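PDB 4MDY: periplasmic binding protein from Mycobacterium smegmatis, which probably captures an iron-bearing solute outside the cytoplasmic membrane and delivers it to an ABC transporter. Local coordinates for residues D199-Q203 with M204-V208; K265-A268 with G269-F273; D284-P287 with P288-R292. All blocks are in the same frame, centred on the assembly; numbering follows the deposited sequence.

How the contacts relate
All three contacts are local, each made within a helical turn or round a turn of the chain. Contact 2, with its centre about 8 Å from the centre of the chain, is built mostly from buried small or apolar residues, with Lys265 and Glu266 reaching out; contacts 1 and 3, at about 16 and 19 Å, are partly buried and carry polar surface with bridging water. Contact 1 ends a helix and starts an edge strand, whereas contacts 2 and 3 are helical throughout, the latter kinked at two prolines. Contacts 1 and 3 pack directly: Phe200 CE2 lies 3.8 Å from Leu286 CD2. Contact 2 meets contact 3 through Leu267 and a probable Glu266–Gln285 hydrogen bond, so helix 279-294 touches both other contacts.

Contact 1 (D199-Q203 with M204-V208); sequences DFLTQ and MGLTV
Leu206 N donates to Leu201 O at 3.2 Å and Gly205 N to Thr202 O at 3.0 Å. With Gly205 at positive phi (106°), these two bonds back into the last turn make a Schellman motif. The second is angled: Gly205 N stands above the carbonyl plane of Thr202, 64° out of it. Met204 N still follows the helical pattern, bonding to Phe200 O.

Apolar contacts follow the turn. Leu201 CD2 meets Leu206 CD1 at 3.8 Å, while Leu201 CB takes Val208 CG2 at the same distance. That methyl also lies 3.4 Å from Thr202 OG1. The selenomethionine Met204 runs extended (chi2 180°), which carries Met204 CE to the edge of the Phe200 ring, 4.0 Å from Phe200 CD2; Leu201 CG lies over one face, offset toward the rim.

Further out, a water donates to both Thr202 O and Leu206 O, Gln203 NE2 bonds Asp159, and helix 279-294 packs on Phe200 and Leu206. Thr207 joins the parallel sheet through backbone bonds to Lys175 and Ala177. At this helix end, then, Phe200 O, Leu201 O and Thr202 O are satisfied by the turn and by water, while Leu201 and, after the turn, Leu206 are buried.

Contact 2 (K265-A268 with G269-F273); sequences KELA and GAIAF
Leu267 and Ile271 carry the apolar side-chain contact, one helical turn apart. Leu267 has CG anti to the backbone N (chi1 180°), which sends its branch along the helix until Leu267 CD1 lies 4.1 Å from Ile271 CD1; CG is equally near that methyl. Ile271 has CG1 beside its own backbone N, and this places Ile271 CG1 3.3 Å from Leu267 O, so the isoleucine branch lies against the carbonyl as well as the leucine. Helix 279-294 extends this packing: Gln285 touches Leu267, while Val282 touches Ile271 and Ala270.

Backbone bonds form the second group. Gly269 N donates to Lys265 O at 2.8 Å, and Ala270 N to Glu266 O at the same length. Ile271 N reaches Leu267 O at 3.0 Å in a nearly straight bond, and Ala272 N reaches Ala268 O at 3.1 Å. This unbroken i+4 to i series defines a regular alpha-helix. Beyond it, Leu267 N bonds to Thr264 OG1, Ala270 O to Ser278 OG and Ala272 O to Arg197 NH2.

Small residues make close contacts with carbonyls: Ala270 CB lies 3.3 Å from Glu266 O. Around them, Ala268 rests on Thr263, and Trp68 of helix 67-73 touches both Ala270 and Glu266.

Ring contacts belong to Phe273, which meets Trp57 and Trp66 with planes inclined at about 50° and 55°.

Polar side-chain ends reach other parts of the chain. Lys265, fully extended, bonds through NZ to Gly59 O, while its ion pair with Glu61 is long and weak. Glu266 OE1 probably accepts from Gln285 NE2. The chemistry implies a helix bonded i+4 to i through its middle, with Thr264, Ser278 and Arg197 serving its ends and its side chains joining helices 67-73 and 279-294.

Contact 3 (D284-P287 with P288-R292); sequences DQLP and PELAR
Gln285 O takes a hydrogen bond from a water at 2.6 Å, and has Glu289 CG and Pro288 CD against it, each at 3.5 Å. The same water donates a longer bond of 3.3 Å to Glu289 OE2, so water and carboxylate serve Gln285 O where the kink has carried Glu289 N away. Pro288 has no N-H for Asp284 O, and Pro288 CD lies 3.2 Å from that oxygen instead. The carboxylate is set by a bend in its chain (chi2 -72°), and Glu289 OE1 makes a salt bridge to Arg292 NH1; that oxygen lies well out of the guanidinium plane, so the pair rests on charge alone.

The prolines lie side by side and point the same way; their linkage sets Pro287 CB 3.4 Å from Pro288 CD, tighter than a usual carbon contact. Past them normal bonding resumes: Leu290 N donates to Leu286 O at 2.9 Å with an N-H...O angle of 168°, and Ala291 N to Pro287 O at 2.8 Å.

On the inner side Leu286 CG meets Leu290 CD1 at 3.8 Å. Leu286 continues onto Phe200 and Leu201 of helix 199-203, and Leu290 onto Val229 and Ile231 of the sheet. At the outer side Asp284 forms a salt bridge with Arg161.

This is a proline-kinked amphipathic alpha-helix, the C-terminal one of this chain; its packing on a parallel beta-sheet is consistent with the alpha/beta lobe of a solute-binding protein.

Contact 1 (D199-Q203 with M204-V208)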
ATOM      1  N   ASP A 199      -8.289   5.167   5.985  1.00 23.04           N
ATOM      2  CA  ASP A 199      -9.000   4.469   7.066  1.00 25.03           C
ATOM      3  C   ASP A 199      -8.124   4.270   8.297  1.00 21.90           C
ATOM      4  O   ASP A 199      -8.593   4.425   9.427  1.00 25.38           O
ATOM      5  CB  ASP A 199      -9.540   3.106   6.610  1.00 28.89           C
ATOM      6  CG  ASP A 199     -10.812   3.216   5.783  1.00 32.73           C
ATOM      7  OD1 ASP A 199     -11.470   4.281   5.802  1.00 38.44           O
ATOM      8  OD2 ASP A 199     -11.160   2.219   5.114  1.00 35.82           O
ATOM      9  N   PHE A 200      -6.856   3.932   8.088  1.00 20.02           N
ATOM     10  CA  PHE A 200      -5.960   3.702   9.210  1.00 20.93           C
ATOM     11  C   PHE A 200      -5.841   4.931  10.112  1.00 19.56           C
ATOM     12  O   PHE A 200      -5.714   4.783  11.314  1.00 23.85           O
ATOM     13  CB  PHE A 200      -4.582   3.206   8.752  1.00 21.62           C
ATOM     14  CG  PHE A 200      -3.682   4.272   8.206  1.00 22.05           C
ATOM     15  CD1 PHE A 200      -3.767   4.670   6.874  1.00 20.83           C
ATOM     16  CD2 PHE A 200      -2.713   4.854   9.010  1.00 24.78           C
ATOM     17  CE1 PHE A 200      -2.917   5.642   6.372  1.00 22.49           C
ATOM     18  CE2 PHE A 200      -1.853   5.817   8.507  1.00 23.82           C
ATOM     19  CZ  PHE A 200      -1.953   6.212   7.188  1.00 22.49           C
ATOM     20  N   LEU A 201      -5.908   6.127   9.531  1.00 19.85           N
ATOM     21  CA  LEU A 201      -5.842   7.361  10.309  1.00 20.22           C
ATOM     22  C   LEU A 201      -7.113   7.551  11.126  1.00 21.26           C
ATOM     23  O   LEU A 201      -7.049   7.900  12.312  1.00 20.99           O
ATOM     24  CB  LEU A 201      -5.618   8.569   9.402  1.00 21.35           C
ATOM     25  CG  LEU A 201      -4.284   8.602   8.651  1.00 22.89           C
ATOM     26  CD1 LEU A 201      -4.312   9.690   7.594  1.00 24.09           C
ATOM     27  CD2 LEU A 201      -3.120   8.809   9.606  1.00 23.93           C
ATOM     28  N   THR A 202      -8.254   7.314  10.485  1.00 22.38           N
ATOM     29  CA  THR A 202      -9.558   7.392  11.134  1.00 25.26           C
ATOM     30  C   THR A 202      -9.650   6.391  12.295  1.00 24.62           C
ATOM     31  O   THR A 202     -10.160   6.724  13.370  1.00 27.19           O
ATOM     32  CB  THR A 202     -10.692   7.165  10.105  1.00 28.42           C
ATOM     33  OG1 THR A 202     -10.660   8.213   9.127  1.00 28.94           O
ATOM     34  CG2 THR A 202     -12.070   7.153  10.769  1.00 31.47           C
ATOM     35  N   GLN A 203      -9.139   5.181  12.077  1.00 22.86           N
ATOM     36  CA  GLN A 203      -9.127   4.121  13.103  1.00 26.69           C
ATOM     37  C   GLN A 203      -8.265   4.471  14.319  1.00 25.97           C
ATOM     38  O   GLN A 203      -8.519   3.989  15.423  1.00 28.18           O
ATOM     39  CB  GLN A 203      -8.602   2.809  12.520  1.00 29.12           C
ATOM     40  CG  GLN A 203      -9.538   2.073  11.580  1.00 31.31           C
ATOM     41  CD  GLN A 203      -8.867   0.837  10.982  1.00 38.17           C
ATOM     42  OE1 GLN A 203      -8.013   0.943  10.104  1.00 46.71           O
ATOM     43  NE2 GLN A 203      -9.240  -0.337  11.469  1.00 39.24           N
HETATM   44  N   MSE A 204      -7.240   5.293  14.107  1.00 22.83           N
HETATM   45  CA  MSE A 204      -6.402   5.787  15.203  1.00 25.92           C
HETATM   46  C   MSE A 204      -7.048   6.925  15.962  1.00 28.37           C
HETATM   47  O   MSE A 204      -6.498   7.383  16.966  1.00 30.86           O
HETATM   48  CB  MSE A 204      -5.069   6.283  14.648  1.00 26.50           C
HETATM   49  CG  MSE A 204      -4.135   5.160  14.225  1.00 31.68           C
HETATM   50 SE   MSE A 204      -2.505   6.029  13.542  1.00 40.94          SE
HETATM   51  CE  MSE A 204      -1.445   4.532  12.841  1.00 34.22           C
ATOM     52  N   GLY A 205      -8.200   7.409  15.488  1.00 26.27           N
ATOM     53  CA  GLY A 205      -8.960   8.447  16.184  1.00 26.56           C
ATOM     54  C   GLY A 205      -8.890   9.822  15.550  1.00 27.64           C
ATOM     55  O   GLY A 205      -9.580  10.739  15.989  1.00 28.98           O
ATOM     56  N   LEU A 206      -8.076   9.964  14.508  1.00 27.54           N
ATOM     57  CA  LEU A 206      -7.903  11.244  13.828  1.00 25.95           C
ATOM     58  C   LEU A 206      -9.083  11.576  12.927  1.00 25.76           C
ATOM     59  O   LEU A 206      -9.850  10.694  12.519  1.00 28.49           O
ATOM     60  CB  LEU A 206      -6.631  11.229  12.977  1.00 24.11           C
ATOM     61  CG  LEU A 206      -5.326  11.033  13.736  1.00 24.88           C
ATOM     62  CD1 LEU A 206      -4.199  10.660  12.786  1.00 25.61           C
ATOM     63  CD2 LEU A 206      -4.973  12.285  14.521  1.00 25.95           C
ATOM     64  N   THR A 207      -9.210  12.864  12.628  1.00 24.42           N
ATOM     65  CA  THR A 207     -10.160  13.351  11.647  1.00 24.82           C
ATOM     66  C   THR A 207      -9.414  13.563  10.335  1.00 24.85           C
ATOM     67  O   THR A 207      -8.392  14.256  10.276  1.00 25.56           O
ATOM     68  CB  THR A 207     -10.847  14.650  12.118  1.00 26.00           C
ATOM     69  OG1 THR A 207     -11.721  14.354  13.219  1.00 25.71           O
ATOM     70  CG2 THR A 207     -11.652  15.281  11.000  1.00 28.08           C
ATOM     71  N   VAL A 208      -9.925  12.933   9.289  1.00 23.34           N
ATOM     72  CA  VAL A 208      -9.335  13.001   7.966  1.00 24.48           C
ATOM     73  C   VAL A 208     -10.114  14.040   7.167  1.00 22.31           C
ATOM     74  O   VAL A 208     -11.264  13.814   6.786  1.00 24.29           O
ATOM     75  CB  VAL A 208      -9.384  11.621   7.279  1.00 26.56           C
ATOM     76  CG1 VAL A 208      -8.873  11.695   5.852  1.00 30.02           C
ATOM     77  CG2 VAL A 208      -8.560  10.609   8.067  1.00 28.74           C
TER
HETATM   78  O   HOH W   1     -12.088   9.209  14.066  1.00 24.60           O

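Contact 2 (K265-A268 with G269-F273)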
ATOM      1  N   LYS A 265      11.949   7.024   4.932  1.00 19.63           N
ATOM      2  CA  LYS A 265      11.674   6.218   3.747  1.00 19.69           C
ATOM      3  C   LYS A 265      10.842   4.971   4.081  1.00 20.51           C
ATOM      4  O   LYS A 265       9.910   4.628   3.346  1.00 20.30           O
ATOM      5  CB  LYS A 265      12.969   5.783   3.072  1.00 19.85           C
ATOM      6  CG  LYS A 265      12.739   5.068   1.752  1.00 22.78           C
ATOM      7  CD  LYS A 265      13.986   4.353   1.289  1.00 24.98           C
ATOM      8  CE  LYS A 265      13.872   3.912  -0.151  1.00 27.06           C
ATOM      9  NZ  LYS A 265      15.094   3.161  -0.527  1.00 28.73           N
ATOM     10  N   GLU A 266      11.179   4.294   5.178  1.00 20.78           N
ATOM     11  CA  GLU A 266      10.496   3.043   5.509  1.00 22.82           C
ATOM     12  C   GLU A 266       9.040   3.304   5.871  1.00 19.57           C
ATOM     13  O   GLU A 266       8.159   2.553   5.471  1.00 19.65           O
ATOM     14  CB  GLU A 266      11.194   2.271   6.637  1.00 27.86           C
ATOM     15  CG  GLU A 266      10.903   0.775   6.547  1.00 34.27           C
ATOM     16  CD  GLU A 266      11.116   0.010   7.834  1.00 39.35           C
ATOM     17  OE1 GLU A 266      11.558   0.611   8.841  1.00 44.75           O
ATOM     18  OE2 GLU A 266      10.834  -1.209   7.829  1.00 42.38           O
ATOM     19  N   LEU A 267       8.782   4.380   6.602  1.00 19.74           N
ATOM     20  CA  LEU A 267       7.411   4.696   6.980  1.00 18.44           C
ATOM     21  C   LEU A 267       6.616   5.141   5.752  1.00 17.23           C
ATOM     22  O   LEU A 267       5.463   4.743   5.590  1.00 16.04           O
ATOM     23  CB  LEU A 267       7.369   5.733   8.101  1.00 18.79           C
ATOM     24  CG  LEU A 267       5.973   6.146   8.570  1.00 20.67           C
ATOM     25  CD1 LEU A 267       5.097   4.934   8.886  1.00 20.69           C
ATOM     26  CD2 LEU A 267       6.083   7.049   9.786  1.00 21.27           C
ATOM     27  N   ALA A 268       7.236   5.934   4.873  1.00 15.28           N
ATOM     28  CA  ALA A 268       6.595   6.316   3.619  1.00 17.21           C
ATOM     29  C   ALA A 268       6.262   5.071   2.816  1.00 16.99           C
ATOM     30  O   ALA A 268       5.163   4.941   2.287  1.00 16.46           O
ATOM     31  CB  ALA A 268       7.489   7.243   2.799  1.00 17.70           C
ATOM     32  N   GLY A 269       7.219   4.154   2.723  1.00 18.21           N
ATOM     33  CA  GLY A 269       7.003   2.900   2.003  1.00 18.78           C
ATOM     34  C   GLY A 269       5.894   2.079   2.631  1.00 17.39           C
ATOM     35  O   GLY A 269       5.045   1.531   1.935  1.00 17.54           O
ATOM     36  N   ALA A 270       5.892   2.006   3.955  1.00 18.22           N
ATOM     37  CA  ALA A 270       4.906   1.202   4.672  1.00 17.64           C
ATOM     38  C   ALA A 270       3.485   1.716   4.437  1.00 16.74           C
ATOM     39  O   ALA A 270       2.584   0.934   4.185  1.00 17.94           O
ATOM     40  CB  ALA A 270       5.239   1.149   6.156  1.00 18.82           C
ATOM     41  N   ILE A 271       3.309   3.033   4.463  1.00 17.11           N
ATOM     42  CA  ILE A 271       2.019   3.662   4.147  1.00 16.69           C
ATOM     43  C   ILE A 271       1.576   3.356   2.710  1.00 17.40           C
ATOM     44  O   ILE A 271       0.421   2.998   2.474  1.00 15.91           O
ATOM     45  CB  ILE A 271       2.076   5.185   4.368  1.00 17.05           C
ATOM     46  CG1 ILE A 271       2.245   5.483   5.857  1.00 17.20           C
ATOM     47  CG2 ILE A 271       0.825   5.871   3.828  1.00 16.97           C
ATOM     48  CD1 ILE A 271       2.743   6.881   6.160  1.00 16.24           C
ATOM     49  N   ALA A 272       2.505   3.483   1.765  1.00 16.26           N
ATOM     50  CA  ALA A 272       2.235   3.223   0.356  1.00 17.62           C
ATOM     51  C   ALA A 272       1.781   1.795   0.106  1.00 16.64           C
ATOM     52  O   ALA A 272       0.818   1.572  -0.619  1.00 19.51           O
ATOM     53  CB  ALA A 272       3.469   3.520  -0.485  1.00 16.48           C
ATOM     54  N   PHE A 273       2.475   0.832   0.701  1.00 15.33           N
ATOM     55  CA  PHE A 273       2.152  -0.576   0.490  1.00 16.21           C
ATOM     56  C   PHE A 273       0.836  -0.998   1.145  1.00 17.70           C
ATOM     57  O   PHE A 273       0.135  -1.871   0.619  1.00 15.26           O
ATOM     58  CB  PHE A 273       3.290  -1.463   0.970  1.00 16.23           C
ATOM     59  CG  PHE A 273       4.280  -1.782  -0.104  1.00 16.78           C
ATOM     60  CD1 PHE A 273       5.171  -0.815  -0.555  1.00 18.74           C
ATOM     61  CD2 PHE A 273       4.312  -3.046  -0.679  1.00 17.45           C
ATOM     62  CE1 PHE A 273       6.083  -1.110  -1.560  1.00 17.89           C
ATOM     63  CE2 PHE A 273       5.214  -3.338  -1.683  1.00 17.47           C
ATOM     64  CZ  PHE A 273       6.097  -2.369  -2.120  1.00 17.49           C
TER

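Contact 3 (D284-P287 with P288-R292)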
ATOM      1  N   ASP A 284       3.531   1.014  14.453  1.00 22.06           N
ATOM      2  CA  ASP A 284       4.690   1.189  15.334  1.00 23.51           C
ATOM      3  C   ASP A 284       5.246   2.604  15.262  1.00 22.46           C
ATOM      4  O   ASP A 284       5.443   3.245  16.296  1.00 23.20           O
ATOM      5  CB  ASP A 284       5.814   0.208  14.985  1.00 26.63           C
ATOM      6  CG  ASP A 284       5.631  -1.152  15.619  1.00 31.68           C
ATOM      7  OD1 ASP A 284       4.851  -1.272  16.587  1.00 37.84           O
ATOM      8  OD2 ASP A 284       6.281  -2.108  15.154  1.00 38.21           O
ATOM      9  N   GLN A 285       5.506   3.081  14.046  1.00 21.60           N
ATOM     10  CA  GLN A 285       6.354   4.268  13.853  1.00 22.01           C
ATOM     11  C   GLN A 285       5.604   5.602  13.750  1.00 19.68           C
ATOM     12  O   GLN A 285       6.155   6.648  14.104  1.00 20.07           O
ATOM     13  CB  GLN A 285       7.247   4.086  12.626  1.00 24.12           C
ATOM     14  CG  GLN A 285       8.180   2.889  12.732  1.00 29.01           C
ATOM     15  CD  GLN A 285       9.233   2.836  11.633  1.00 32.92           C
ATOM     16  OE1 GLN A 285       9.534   3.842  10.985  1.00 34.98           O
ATOM     17  NE2 GLN A 285       9.820   1.654  11.434  1.00 34.46           N
ATOM     18  N   LEU A 286       4.368   5.584  13.261  1.00 17.82           N
ATOM     19  CA  LEU A 286       3.625   6.834  13.088  1.00 17.78           C
ATOM     20  C   LEU A 286       3.099   7.424  14.395  1.00 18.55           C
ATOM     21  O   LEU A 286       3.158   8.641  14.569  1.00 19.15           O
ATOM     22  CB  LEU A 286       2.482   6.682  12.069  1.00 16.42           C
ATOM     23  CG  LEU A 286       1.713   7.971  11.711  1.00 18.00           C
ATOM     24  CD1 LEU A 286       2.636   9.093  11.247  1.00 18.84           C
ATOM     25  CD2 LEU A 286       0.662   7.683  10.652  1.00 19.72           C
ATOM     26  N   PRO A 287       2.556   6.587  15.307  1.00 19.30           N
ATOM     27  CA  PRO A 287       2.002   7.221  16.510  1.00 19.80           C
ATOM     28  C   PRO A 287       2.984   8.048  17.355  1.00 19.69           C
ATOM     29  O   PRO A 287       2.602   9.111  17.824  1.00 21.94           O
ATOM     30  CB  PRO A 287       1.402   6.045  17.287  1.00 19.75           C
ATOM     31  CG  PRO A 287       1.025   5.069  16.207  1.00 19.95           C
ATOM     32  CD  PRO A 287       2.147   5.173  15.210  1.00 19.47           C
ATOM     33  N   PRO A 288       4.233   7.582  17.541  1.00 20.97           N
ATOM     34  CA  PRO A 288       5.202   8.457  18.224  1.00 23.47           C
ATOM     35  C   PRO A 288       5.404   9.824  17.539  1.00 24.85           C
ATOM     36  O   PRO A 288       5.603  10.839  18.225  1.00 23.14           O
ATOM     37  CB  PRO A 288       6.503   7.650  18.183  1.00 22.74           C
ATOM     38  CG  PRO A 288       6.078   6.226  18.048  1.00 22.35           C
ATOM     39  CD  PRO A 288       4.771   6.227  17.306  1.00 22.04           C
ATOM     40  N   GLU A 289       5.362   9.855  16.209  1.00 24.39           N
ATOM     41  CA  GLU A 289       5.506  11.117  15.475  1.00 24.28           C
ATOM     42  C   GLU A 289       4.269  11.988  15.684  1.00 22.80           C
ATOM     43  O   GLU A 289       4.375  13.197  15.898  1.00 21.53           O
ATOM     44  CB  GLU A 289       5.712  10.872  13.980  1.00 28.20           C
ATOM     45  CG  GLU A 289       6.943  10.052  13.618  1.00 33.51           C
ATOM     46  CD  GLU A 289       8.259  10.790  13.808  1.00 43.93           C
ATOM     47  OE1 GLU A 289       8.326  12.018  13.576  1.00 51.68           O
ATOM     48  OE2 GLU A 289       9.250  10.128  14.178  1.00 53.78           O
ATOM     49  N   LEU A 290       3.094  11.370  15.623  1.00 21.62           N
ATOM     50  CA  LEU A 290       1.853  12.087  15.911  1.00 22.01           C
ATOM     51  C   LEU A 290       1.835  12.627  17.338  1.00 23.52           C
ATOM     52  O   LEU A 290       1.397  13.756  17.577  1.00 25.36           O
ATOM     53  CB  LEU A 290       0.635  11.182  15.684  1.00 20.69           C
ATOM     54  CG  LEU A 290       0.394  10.739  14.240  1.00 20.11           C
ATOM     55  CD1 LEU A 290      -0.633   9.619  14.195  1.00 19.07           C
ATOM     56  CD2 LEU A 290      -0.044  11.902  13.364  1.00 21.74           C
ATOM     57  N   ALA A 291       2.308  11.820  18.282  1.00 23.78           N
ATOM     58  CA  ALA A 291       2.297  12.205  19.700  1.00 24.18           C
ATOM     59  C   ALA A 291       3.246  13.371  19.958  1.00 24.04           C
ATOM     60  O   ALA A 291       2.959  14.239  20.782  1.00 24.28           O
ATOM     61  CB  ALA A 291       2.671  11.017  20.574  1.00 23.23           C
ATOM     62  N   ARG A 292       4.369  13.377  19.241  1.00 24.89           N
ATOM     63  CA  ARG A 292       5.351  14.457  19.310  1.00 28.35           C
ATOM     64  C   ARG A 292       4.780  15.825  18.933  1.00 28.81           C
ATOM     65  O   ARG A 292       5.139  16.837  19.541  1.00 34.56           O
ATOM     66  CB  ARG A 292       6.561  14.139  18.420  1.00 32.53           C
ATOM     67  CG  ARG A 292       7.739  15.090  18.589  1.00 38.17           C
ATOM     68  CD  ARG A 292       8.867  14.777  17.617  1.00 44.83           C
ATOM     69  NE  ARG A 292       9.353  13.407  17.782  1.00 55.77           N
ATOM     70  CZ  ARG A 292      10.114  12.746  16.906  1.00 66.03           C
ATOM     71  NH1 ARG A 292      10.505  13.314  15.763  1.00 71.09           N
ATOM     72  NH2 ARG A 292      10.486  11.497  17.175  1.00 72.28           N
TER
HETATM   73  O   HOH W   2       8.625   6.937  14.668  1.00 28.88           O